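Putative uncharacterized protein (Mycobacterium avium, PDB 2Z6V) probably transfers a sulfo group to an acceptor whose identity is not established. Local coordinates at residues Gly54-Phe68 with Phe199-Tyr213. Numbering follows the deposited sequence.
Sequences GLALIVDEVNTSPVF and FKGLSWDSFLPTDRY. With PLM (palmitic acid), chain C.
Two donors of one residue converge on Glu61 OE2: the hydroxyl of Thr210, with OG1 at 2.5 Å, comes in from above the carboxylate plane, and the backbone N of Thr210, at 3.2 Å, meets the same oxygen nearly head-on. The Glu61 chain, extended beyond CG, brings this oxygen beside the Pro209 ring as well. The double grip illustrates how a helix-borne carboxylate can pin a turn in the chain ahead of another helix, here 212-219. Arg212 adds a salt-bridge network. Its NH2 donates to the anti lone pair of Asp60 OD2, 3.2 Å away, with that oxygen 20° out of the guanidinium plane, while Glu61 OE1 lies at a longer ion-pair distance. Bent at chi3 (57°), the arginine chain sets one guanidinium face against Leu57 CD2.

Deeper in, the pairing turns apolar. With CG1 anti to its carbonyl carbon (chi1 -64°), Ile58 drives CD1 over the five-membered ring of Trp204, 3.7 Å from its centroid, and the same methyl meets the edge of the Phe199 ring. Leu55 runs beside Phe199 and places CD1 over a ring face, 3.9 Å from the centroid. Gly54, with no side chain between the backbones, makes a CA-H...O contact to Phe199 O, its CA 3.4 Å away. At the far end Phe68 turns its ring edge to Phe207 O and Leu208 CD2, and Val67 packs on Pro209.

Helix 70-96 backs this core, Val76 touching Ile58 and Ala80 touching both Leu55 and Phe199. Segment 199-213 lies between helix 50-64 and the bound palmitic acid, with helix 301-326 reaching Leu202 and Asp205.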
ATOM      1  N   GLY A  54       2.216 -10.268 -14.807  1.00 33.25           N
ATOM      2  CA  GLY A  54       1.540 -10.445 -13.534  1.00 29.97           C
ATOM      3  C   GLY A  54       0.054 -10.745 -13.659  1.00 31.51           C
ATOM      4  O   GLY A  54      -0.474 -11.626 -12.962  1.00 30.57           O
ATOM      5  N   LEU A  55      -0.637 -10.019 -14.539  1.00 31.33           N
ATOM      6  CA  LEU A  55      -2.066 -10.245 -14.727  1.00 30.87           C
ATOM      7  C   LEU A  55      -2.315 -11.679 -15.207  1.00 32.57           C
ATOM      8  O   LEU A  55      -3.292 -12.313 -14.797  1.00 32.34           O
ATOM      9  CB  LEU A  55      -2.647  -9.243 -15.731  1.00 29.01           C
ATOM     10  CG  LEU A  55      -4.150  -9.371 -16.030  1.00 30.31           C
ATOM     11  CD1 LEU A  55      -4.968  -9.247 -14.746  1.00 27.73           C
ATOM     12  CD2 LEU A  55      -4.565  -8.301 -17.023  1.00 28.69           C
ATOM     13  N   ALA A  56      -1.429 -12.195 -16.060  1.00 31.58           N
ATOM     14  CA  ALA A  56      -1.583 -13.558 -16.572  1.00 31.82           C
ATOM     15  C   ALA A  56      -1.529 -14.597 -15.445  1.00 32.40           C
ATOM     16  O   ALA A  56      -2.236 -15.603 -15.490  1.00 30.94           O
ATOM     17  CB  ALA A  56      -0.516 -13.856 -17.617  1.00 28.51           C
ATOM     18  N   LEU A  57      -0.690 -14.351 -14.440  1.00 33.42           N
ATOM     19  CA  LEU A  57      -0.576 -15.252 -13.298  1.00 33.87           C
ATOM     20  C   LEU A  57      -1.870 -15.232 -12.490  1.00 35.50           C
ATOM     21  O   LEU A  57      -2.382 -16.274 -12.078  1.00 35.31           O
ATOM     22  CB  LEU A  57       0.569 -14.817 -12.392  1.00 33.75           C
ATOM     23  CG  LEU A  57       1.986 -15.105 -12.873  1.00 35.49           C
ATOM     24  CD1 LEU A  57       2.992 -14.548 -11.871  1.00 34.43           C
ATOM     25  CD2 LEU A  57       2.166 -16.615 -13.033  1.00 35.22           C
ATOM     26  N   ILE A  58      -2.386 -14.030 -12.261  1.00 36.45           N
ATOM     27  CA  ILE A  58      -3.618 -13.849 -11.502  1.00 36.69           C
ATOM     28  C   ILE A  58      -4.780 -14.541 -12.210  1.00 38.04           C
ATOM     29  O   ILE A  58      -5.507 -15.328 -11.603  1.00 38.09           O
ATOM     30  CB  ILE A  58      -3.943 -12.331 -11.329  1.00 34.05           C
ATOM     31  CG1 ILE A  58      -2.850 -11.665 -10.491  1.00 34.12           C
ATOM     32  CG2 ILE A  58      -5.306 -12.143 -10.674  1.00 30.72           C
ATOM     33  CD1 ILE A  58      -2.935 -10.148 -10.442  1.00 34.07           C
ATOM     34  N   VAL A  59      -4.945 -14.240 -13.493  1.00 39.37           N
ATOM     35  CA  VAL A  59      -6.022 -14.807 -14.300  1.00 41.45           C
ATOM     36  C   VAL A  59      -5.968 -16.327 -14.379  1.00 43.14           C
ATOM     37  O   VAL A  59      -6.990 -17.003 -14.254  1.00 42.27           O
ATOM     38  CB  VAL A  59      -5.991 -14.239 -15.729  1.00 40.91           C
ATOM     39  CG1 VAL A  59      -7.036 -14.923 -16.587  1.00 39.70           C
ATOM     40  CG2 VAL A  59      -6.231 -12.740 -15.684  1.00 41.50           C
ATOM     41  N   ASP A  60      -4.773 -16.862 -14.588  1.00 45.11           N
ATOM     42  CA  ASP A  60      -4.605 -18.299 -14.682  1.00 47.63           C
ATOM     43  C   ASP A  60      -5.103 -18.991 -13.422  1.00 48.92           C
ATOM     44  O   ASP A  60      -5.672 -20.082 -13.485  1.00 48.70           O
ATOM     45  CB  ASP A  60      -3.138 -18.650 -14.895  1.00 49.61           C
ATOM     46  CG  ASP A  60      -2.922 -20.138 -15.030  1.00 51.23           C
ATOM     47  OD1 ASP A  60      -3.488 -20.725 -15.978  1.00 52.98           O
ATOM     48  OD2 ASP A  60      -2.203 -20.719 -14.188  1.00 51.03           O
ATOM     49  N   GLU A  61      -4.889 -18.347 -12.279  1.00 50.10           N
ATOM     50  CA  GLU A  61      -5.300 -18.916 -11.009  1.00 51.07           C
ATOM     51  C   GLU A  61      -6.794 -18.783 -10.728  1.00 51.38           C
ATOM     52  O   GLU A  61      -7.411 -19.732 -10.250  1.00 51.97           O
ATOM     53  CB  GLU A  61      -4.497 -18.298  -9.864  1.00 52.82           C
ATOM     54  CG  GLU A  61      -4.465 -19.177  -8.625  1.00 58.08           C
ATOM     55  CD  GLU A  61      -3.430 -18.735  -7.609  1.00 60.71           C
ATOM     56  OE1 GLU A  61      -2.363 -18.241  -8.031  1.00 63.47           O
ATOM     57  OE2 GLU A  61      -3.672 -18.898  -6.392  1.00 62.06           O
ATOM     58  N   VAL A  62      -7.387 -17.629 -11.014  1.00 50.68           N
ATOM     59  CA  VAL A  62      -8.817 -17.479 -10.755  1.00 51.87           C
ATOM     60  C   VAL A  62      -9.620 -18.419 -11.658  1.00 52.94           C
ATOM     61  O   VAL A  62     -10.742 -18.804 -11.326  1.00 53.74           O
ATOM     62  CB  VAL A  62      -9.309 -16.020 -10.958  1.00 50.66           C
ATOM     63  CG1 VAL A  62      -8.539 -15.084 -10.048  1.00 49.38           C
ATOM     64  CG2 VAL A  62      -9.171 -15.609 -12.407  1.00 50.68           C
ATOM     65  N   ASN A  63      -9.036 -18.784 -12.798  1.00 53.69           N
ATOM     66  CA  ASN A  63      -9.684 -19.699 -13.733  1.00 53.48           C
ATOM     67  C   ASN A  63      -9.521 -21.137 -13.255  1.00 53.63           C
ATOM     68  O   ASN A  63     -10.480 -21.901 -13.238  1.00 54.94           O
ATOM     69  CB  ASN A  63      -9.071 -19.599 -15.138  1.00 53.65           C
ATOM     70  CG  ASN A  63      -9.546 -18.380 -15.909  1.00 54.65           C
ATOM     71  OD1 ASN A  63     -10.625 -17.848 -15.650  1.00 51.91           O
ATOM     72  ND2 ASN A  63      -8.745 -17.945 -16.881  1.00 53.30           N
ATOM     73  N   THR A  64      -8.305 -21.494 -12.851  1.00 53.05           N
ATOM     74  CA  THR A  64      -8.002 -22.855 -12.422  1.00 53.29           C
ATOM     75  C   THR A  64      -8.231 -23.252 -10.961  1.00 52.97           C
ATOM     76  O   THR A  64      -8.710 -24.349 -10.692  1.00 53.43           O
ATOM     77  CB  THR A  64      -6.546 -23.212 -12.772  1.00 54.49           C
ATOM     78  OG1 THR A  64      -5.653 -22.365 -12.034  1.00 56.29           O
ATOM     79  CG2 THR A  64      -6.298 -23.024 -14.262  1.00 54.67           C
ATOM     80  N   SER A  65      -7.885 -22.387 -10.014  1.00 52.28           N
ATOM     81  CA  SER A  65      -8.053 -22.740  -8.609  1.00 50.58           C
ATOM     82  C   SER A  65      -9.501 -22.952  -8.192  1.00 51.33           C
ATOM     83  O   SER A  65     -10.379 -22.138  -8.494  1.00 51.58           O
ATOM     84  CB  SER A  65      -7.425 -21.687  -7.699  1.00 50.15           C
ATOM     85  OG  SER A  65      -7.549 -22.078  -6.343  1.00 48.02           O
ATOM     86  N   PRO A  66      -9.765 -24.067  -7.489  1.00 51.20           N
ATOM     87  CA  PRO A  66     -11.098 -24.430  -7.005  1.00 50.14           C
ATOM     88  C   PRO A  66     -11.463 -23.727  -5.704  1.00 48.69           C
ATOM     89  O   PRO A  66     -12.620 -23.755  -5.286  1.00 50.71           O
ATOM     90  CB  PRO A  66     -10.996 -25.938  -6.824  1.00 50.06           C
ATOM     91  CG  PRO A  66      -9.587 -26.098  -6.346  1.00 50.43           C
ATOM     92  CD  PRO A  66      -8.823 -25.188  -7.294  1.00 50.25           C
ATOM     93  N   VAL A  67     -10.484 -23.102  -5.055  1.00 45.70           N
ATOM     94  CA  VAL A  67     -10.756 -22.415  -3.799  1.00 43.75           C
ATOM     95  C   VAL A  67     -11.606 -21.152  -3.983  1.00 43.10           C
ATOM     96  O   VAL A  67     -12.210 -20.657  -3.035  1.00 42.15           O
ATOM     97  CB  VAL A  67      -9.452 -22.052  -3.087  1.00 43.47           C
ATOM     98  CG1 VAL A  67      -9.749 -21.357  -1.767  1.00 42.81           C
ATOM     99  CG2 VAL A  67      -8.644 -23.311  -2.851  1.00 43.07           C
ATOM    100  N   PHE A  68     -11.657 -20.644  -5.210  1.00 42.84           N
ATOM    101  CA  PHE A  68     -12.431 -19.447  -5.514  1.00 43.22           C
ATOM    102  C   PHE A  68     -13.929 -19.686  -5.598  1.00 44.17           C
ATOM    103  O   PHE A  68     -14.387 -20.711  -6.102  1.00 45.59           O
ATOM    104  CB  PHE A  68     -11.977 -18.828  -6.843  1.00 42.41           C
ATOM    105  CG  PHE A  68     -10.731 -18.005  -6.741  1.00 42.60           C
ATOM    106  CD1 PHE A  68     -10.687 -16.889  -5.911  1.00 42.27           C
ATOM    107  CD2 PHE A  68      -9.601 -18.338  -7.479  1.00 41.78           C
ATOM    108  CE1 PHE A  68      -9.537 -16.118  -5.816  1.00 42.37           C
ATOM    109  CE2 PHE A  68      -8.445 -17.572  -7.391  1.00 42.52           C
ATOM    110  CZ  PHE A  68      -8.413 -16.459  -6.557  1.00 42.24           C
ATOM    111  N   PHE A 199       0.170  -4.756 -12.044  1.00 30.08           N
ATOM    112  CA  PHE A 199       0.079  -6.137 -11.589  1.00 29.58           C
ATOM    113  C   PHE A 199       1.369  -6.718 -11.017  1.00 30.59           C
ATOM    114  O   PHE A 199       1.739  -7.862 -11.279  1.00 29.65           O
ATOM    115  CB  PHE A 199      -0.491  -6.998 -12.714  1.00 25.43           C
ATOM    116  CG  PHE A 199      -1.857  -6.550 -13.146  1.00 27.22           C
ATOM    117  CD1 PHE A 199      -2.012  -5.661 -14.205  1.00 26.56           C
ATOM    118  CD2 PHE A 199      -2.987  -6.932 -12.421  1.00 27.04           C
ATOM    119  CE1 PHE A 199      -3.266  -5.154 -14.530  1.00 27.86           C
ATOM    120  CE2 PHE A 199      -4.250  -6.429 -12.738  1.00 25.45           C
ATOM    121  CZ  PHE A 199      -4.391  -5.539 -13.792  1.00 27.00           C
ATOM    122  N   LYS A 200       2.028  -5.890 -10.213  1.00 32.52           N
ATOM    123  CA  LYS A 200       3.259  -6.230  -9.507  1.00 33.12           C
ATOM    124  C   LYS A 200       3.138  -5.527  -8.152  1.00 33.48           C
ATOM    125  O   LYS A 200       3.878  -4.581  -7.840  1.00 32.00           O
ATOM    126  CB  LYS A 200       4.483  -5.717 -10.261  1.00 33.12           C
ATOM    127  CG  LYS A 200       4.720  -6.401 -11.592  1.00 35.06           C
ATOM    128  CD  LYS A 200       6.006  -5.897 -12.212  1.00 34.79           C
ATOM    129  CE  LYS A 200       6.233  -6.460 -13.589  1.00 32.04           C
ATOM    130  NZ  LYS A 200       7.361  -5.741 -14.226  1.00 33.89           N
ATOM    131  N   GLY A 201       2.157  -5.990  -7.383  1.00 31.74           N
ATOM    132  CA  GLY A 201       1.879  -5.449  -6.068  1.00 31.13           C
ATOM    133  C   GLY A 201       1.457  -6.592  -5.165  1.00 32.01           C
ATOM    134  O   GLY A 201       0.668  -7.462  -5.549  1.00 31.57           O
ATOM    135  N   LEU A 202       1.987  -6.593  -3.952  1.00 30.03           N
ATOM    136  CA  LEU A 202       1.699  -7.649  -3.007  1.00 29.30           C
ATOM    137  C   LEU A 202       0.219  -7.785  -2.626  1.00 30.61           C
ATOM    138  O   LEU A 202      -0.181  -8.814  -2.094  1.00 31.28           O
ATOM    139  CB  LEU A 202       2.551  -7.433  -1.754  1.00 28.43           C
ATOM    140  CG  LEU A 202       2.610  -8.522  -0.687  1.00 27.80           C
ATOM    141  CD1 LEU A 202       3.060  -9.846  -1.306  1.00 24.41           C
ATOM    142  CD2 LEU A 202       3.568  -8.076   0.412  1.00 26.01           C
ATOM    143  N   SER A 203      -0.601  -6.772  -2.898  1.00 30.76           N
ATOM    144  CA  SER A 203      -2.010  -6.854  -2.527  1.00 31.37           C
ATOM    145  C   SER A 203      -2.764  -7.937  -3.286  1.00 32.81           C
ATOM    146  O   SER A 203      -3.694  -8.537  -2.747  1.00 33.98           O
ATOM    147  CB  SER A 203      -2.715  -5.512  -2.732  1.00 31.54           C
ATOM    148  OG  SER A 203      -2.762  -5.148  -4.097  1.00 36.08           O
ATOM    149  N   TRP A 204      -2.372  -8.189  -4.531  1.00 31.67           N
ATOM    150  CA  TRP A 204      -3.036  -9.212  -5.328  1.00 31.42           C
ATOM    151  C   TRP A 204      -2.937 -10.596  -4.688  1.00 32.75           C
ATOM    152  O   TRP A 204      -3.865 -11.403  -4.792  1.00 31.88           O
ATOM    153  CB  TRP A 204      -2.438  -9.263  -6.732  1.00 29.49           C
ATOM    154  CG  TRP A 204      -2.850  -8.115  -7.588  1.00 28.03           C
ATOM    155  CD1 TRP A 204      -2.032  -7.181  -8.164  1.00 27.45           C
ATOM    156  CD2 TRP A 204      -4.183  -7.769  -7.969  1.00 25.91           C
ATOM    157  NE1 TRP A 204      -2.778  -6.276  -8.876  1.00 26.04           N
ATOM    158  CE2 TRP A 204      -4.102  -6.612  -8.774  1.00 24.92           C
ATOM    159  CE3 TRP A 204      -5.443  -8.325  -7.706  1.00 25.90           C
ATOM    160  CZ2 TRP A 204      -5.234  -5.995  -9.322  1.00 27.12           C
ATOM    161  CZ3 TRP A 204      -6.574  -7.710  -8.252  1.00 27.44           C
ATOM    162  CH2 TRP A 204      -6.459  -6.555  -9.050  1.00 25.86           C
ATOM    163  N   ASP A 205      -1.818 -10.861  -4.018  1.00 32.78           N
ATOM    164  CA  ASP A 205      -1.601 -12.155  -3.382  1.00 33.83           C
ATOM    165  C   ASP A 205      -2.576 -12.466  -2.256  1.00 34.62           C
ATOM    166  O   ASP A 205      -2.811 -13.632  -1.942  1.00 35.36           O
ATOM    167  CB  ASP A 205      -0.175 -12.263  -2.835  1.00 33.54           C
ATOM    168  CG  ASP A 205       0.102 -13.625  -2.215  1.00 35.97           C
ATOM    169  OD1 ASP A 205       0.194 -14.617  -2.979  1.00 34.75           O
ATOM    170  OD2 ASP A 205       0.211 -13.705  -0.970  1.00 35.67           O
ATOM    171  N   SER A 206      -3.140 -11.437  -1.635  1.00 35.10           N
ATOM    172  CA  SER A 206      -4.072 -11.685  -0.548  1.00 35.49           C
ATOM    173  C   SER A 206      -5.423 -12.122  -1.112  1.00 36.35           C
ATOM    174  O   SER A 206      -6.302 -12.550  -0.372  1.00 38.57           O
ATOM    175  CB  SER A 206      -4.219 -10.442   0.334  1.00 33.49           C
ATOM    176  OG  SER A 206      -4.682  -9.340  -0.410  1.00 35.41           O
ATOM    177  N   PHE A 207      -5.575 -12.021  -2.427  1.00 35.54           N
ATOM    178  CA  PHE A 207      -6.807 -12.429  -3.088  1.00 35.62           C
ATOM    179  C   PHE A 207      -6.586 -13.757  -3.794  1.00 37.17           C
ATOM    180  O   PHE A 207      -7.462 -14.234  -4.513  1.00 37.13           O
ATOM    181  CB  PHE A 207      -7.247 -11.375  -4.110  1.00 34.67           C
ATOM    182  CG  PHE A 207      -7.881 -10.168  -3.495  1.00 31.76           C
ATOM    183  CD1 PHE A 207      -9.209 -10.196  -3.098  1.00 32.63           C
ATOM    184  CD2 PHE A 207      -7.136  -9.021  -3.256  1.00 31.10           C
ATOM    185  CE1 PHE A 207      -9.786  -9.089  -2.462  1.00 34.01           C
ATOM    186  CE2 PHE A 207      -7.700  -7.917  -2.623  1.00 30.32           C
ATOM    187  CZ  PHE A 207      -9.024  -7.948  -2.224  1.00 30.47           C
ATOM    188  N   LEU A 208      -5.411 -14.353  -3.596  1.00 38.12           N
ATOM    189  CA  LEU A 208      -5.098 -15.637  -4.225  1.00 39.15           C
ATOM    190  C   LEU A 208      -4.888 -16.718  -3.160  1.00 40.68           C
ATOM    191  O   LEU A 208      -4.281 -16.474  -2.119  1.00 41.69           O
ATOM    192  CB  LEU A 208      -3.861 -15.501  -5.122  1.00 36.84           C
ATOM    193  CG  LEU A 208      -3.981 -14.399  -6.188  1.00 36.43           C
ATOM    194  CD1 LEU A 208      -2.727 -14.343  -7.033  1.00 35.53           C
ATOM    195  CD2 LEU A 208      -5.190 -14.653  -7.065  1.00 33.40           C
ATOM    196  N   PRO A 209      -5.403 -17.930  -3.409  1.00 41.22           N
ATOM    197  CA  PRO A 209      -5.276 -19.043  -2.466  1.00 41.10           C
ATOM    198  C   PRO A 209      -3.861 -19.565  -2.260  1.00 41.20           C
ATOM    199  O   PRO A 209      -3.520 -20.048  -1.182  1.00 41.61           O
ATOM    200  CB  PRO A 209      -6.211 -20.092  -3.060  1.00 42.07           C
ATOM    201  CG  PRO A 209      -6.072 -19.851  -4.530  1.00 42.69           C
ATOM    202  CD  PRO A 209      -6.148 -18.347  -4.611  1.00 41.72           C
ATOM    203  N   THR A 210      -3.036 -19.472  -3.294  1.00 42.21           N
ATOM    204  CA  THR A 210      -1.662 -19.948  -3.200  1.00 42.51           C
ATOM    205  C   THR A 210      -0.677 -18.794  -3.055  1.00 42.01           C
ATOM    206  O   THR A 210      -1.070 -17.634  -2.923  1.00 41.76           O
ATOM    207  CB  THR A 210      -1.278 -20.757  -4.440  1.00 43.15           C
ATOM    208  OG1 THR A 210      -1.516 -19.967  -5.612  1.00 43.15           O
ATOM    209  CG2 THR A 210      -2.097 -22.040  -4.510  1.00 41.55           C
ATOM    210  N   ASP A 211       0.609 -19.123  -3.087  1.00 41.35           N
ATOM    211  CA  ASP A 211       1.648 -18.116  -2.952  1.00 40.08           C
ATOM    212  C   ASP A 211       2.493 -18.024  -4.218  1.00 39.86           C
ATOM    213  O   ASP A 211       3.581 -17.454  -4.199  1.00 40.07           O
ATOM    214  CB  ASP A 211       2.538 -18.437  -1.745  1.00 39.50           C
ATOM    215  CG  ASP A 211       3.446 -19.629  -1.986  1.00 39.32           C
ATOM    216  OD1 ASP A 211       3.059 -20.539  -2.746  1.00 40.55           O
ATOM    217  OD2 ASP A 211       4.547 -19.663  -1.401  1.00 40.82           O
ATOM    218  N   ARG A 212       1.999 -18.582  -5.319  1.00 38.08           N
ATOM    219  CA  ARG A 212       2.745 -18.516  -6.565  1.00 38.43           C
ATOM    220  C   ARG A 212       2.962 -17.063  -6.984  1.00 37.45           C
ATOM    221  O   ARG A 212       4.080 -16.672  -7.315  1.00 38.40           O
ATOM    222  CB  ARG A 212       2.026 -19.259  -7.694  1.00 40.29           C
ATOM    223  CG  ARG A 212       2.757 -19.118  -9.030  1.00 46.05           C
ATOM    224  CD  ARG A 212       2.079 -19.851 -10.186  1.00 51.59           C
ATOM    225  NE  ARG A 212       0.694 -19.427 -10.386  1.00 56.47           N
ATOM    226  CZ  ARG A 212       0.035 -19.533 -11.537  1.00 57.39           C
ATOM    227  NH1 ARG A 212       0.638 -20.045 -12.604  1.00 57.86           N
ATOM    228  NH2 ARG A 212      -1.229 -19.137 -11.615  1.00 58.84           N
ATOM    229  N   TYR A 213       1.900 -16.263  -6.973  1.00 34.97           N
ATOM    230  CA  TYR A 213       2.030 -14.865  -7.364  1.00 33.85           C
ATOM    231  C   TYR A 213       3.034 -14.128  -6.473  1.00 34.34           C
ATOM    232  O   TYR A 213       3.868 -13.370  -6.974  1.00 35.97           O
ATOM    233  CB  TYR A 213       0.676 -14.147  -7.318  1.00 31.17           C
ATOM    234  CG  TYR A 213       0.779 -12.681  -7.664  1.00 29.97           C
ATOM    235  CD1 TYR A 213       0.868 -12.259  -8.992  1.00 30.52           C
ATOM    236  CD2 TYR A 213       0.880 -11.719  -6.660  1.00 30.94           C
ATOM    237  CE1 TYR A 213       1.067 -10.911  -9.313  1.00 30.64           C
ATOM    238  CE2 TYR A 213       1.080 -10.372  -6.966  1.00 31.09           C
ATOM    239  CZ  TYR A 213       1.177  -9.975  -8.291  1.00 31.30           C
ATOM    240  OH  TYR A 213       1.425  -8.652  -8.580  1.00 31.22           O
TER
HETATM  241  C1  PLM C 700      -0.703 -10.391   0.440  1.00 68.21           C
HETATM  242  O1  PLM C 700      -0.156 -11.512   0.366  1.00 68.45           O
HETATM  243  O2  PLM C 700      -1.425  -9.868  -0.436  1.00 69.19           O
HETATM  244  C2  PLM C 700      -0.477  -9.576   1.717  1.00 65.87           C
HETATM  245  C3  PLM C 700       1.008  -9.510   2.076  1.00 62.02           C
HETATM  246  C4  PLM C 700       1.281  -8.594   3.271  1.00 61.68           C
HETATM  247  C5  PLM C 700       0.851  -7.152   2.988  1.00 58.54           C
HETATM  248  C6  PLM C 700      -0.655  -6.958   3.183  1.00 59.44           C
HETATM  249  C7  PLM C 700      -1.097  -5.618   2.595  1.00 57.86           C
HETATM  250  C8  PLM C 700      -1.100  -5.673   1.067  1.00 58.29           C
HETATM  251  C9  PLM C 700      -0.571  -4.359   0.491  1.00 58.87           C
HETATM  252  CA  PLM C 700      -1.302  -3.153   1.083  1.00 60.30           C
HETATM  253  CB  PLM C 700      -0.486  -1.868   0.915  1.00 56.70           C
HETATM  254  CC  PLM C 700       0.901  -2.049   1.531  1.00 55.57           C
HETATM  255  CD  PLM C 700       1.824  -2.820   0.584  1.00 57.27           C
HETATM  256  CE  PLM C 700       3.001  -3.469   1.316  1.00 52.86           C
HETATM  257  CF  PLM C 700       2.492  -4.545   2.278  1.00 53.76           C
HETATM  258  CG  PLM C 700       3.642  -5.319   2.925  1.00 50.34           C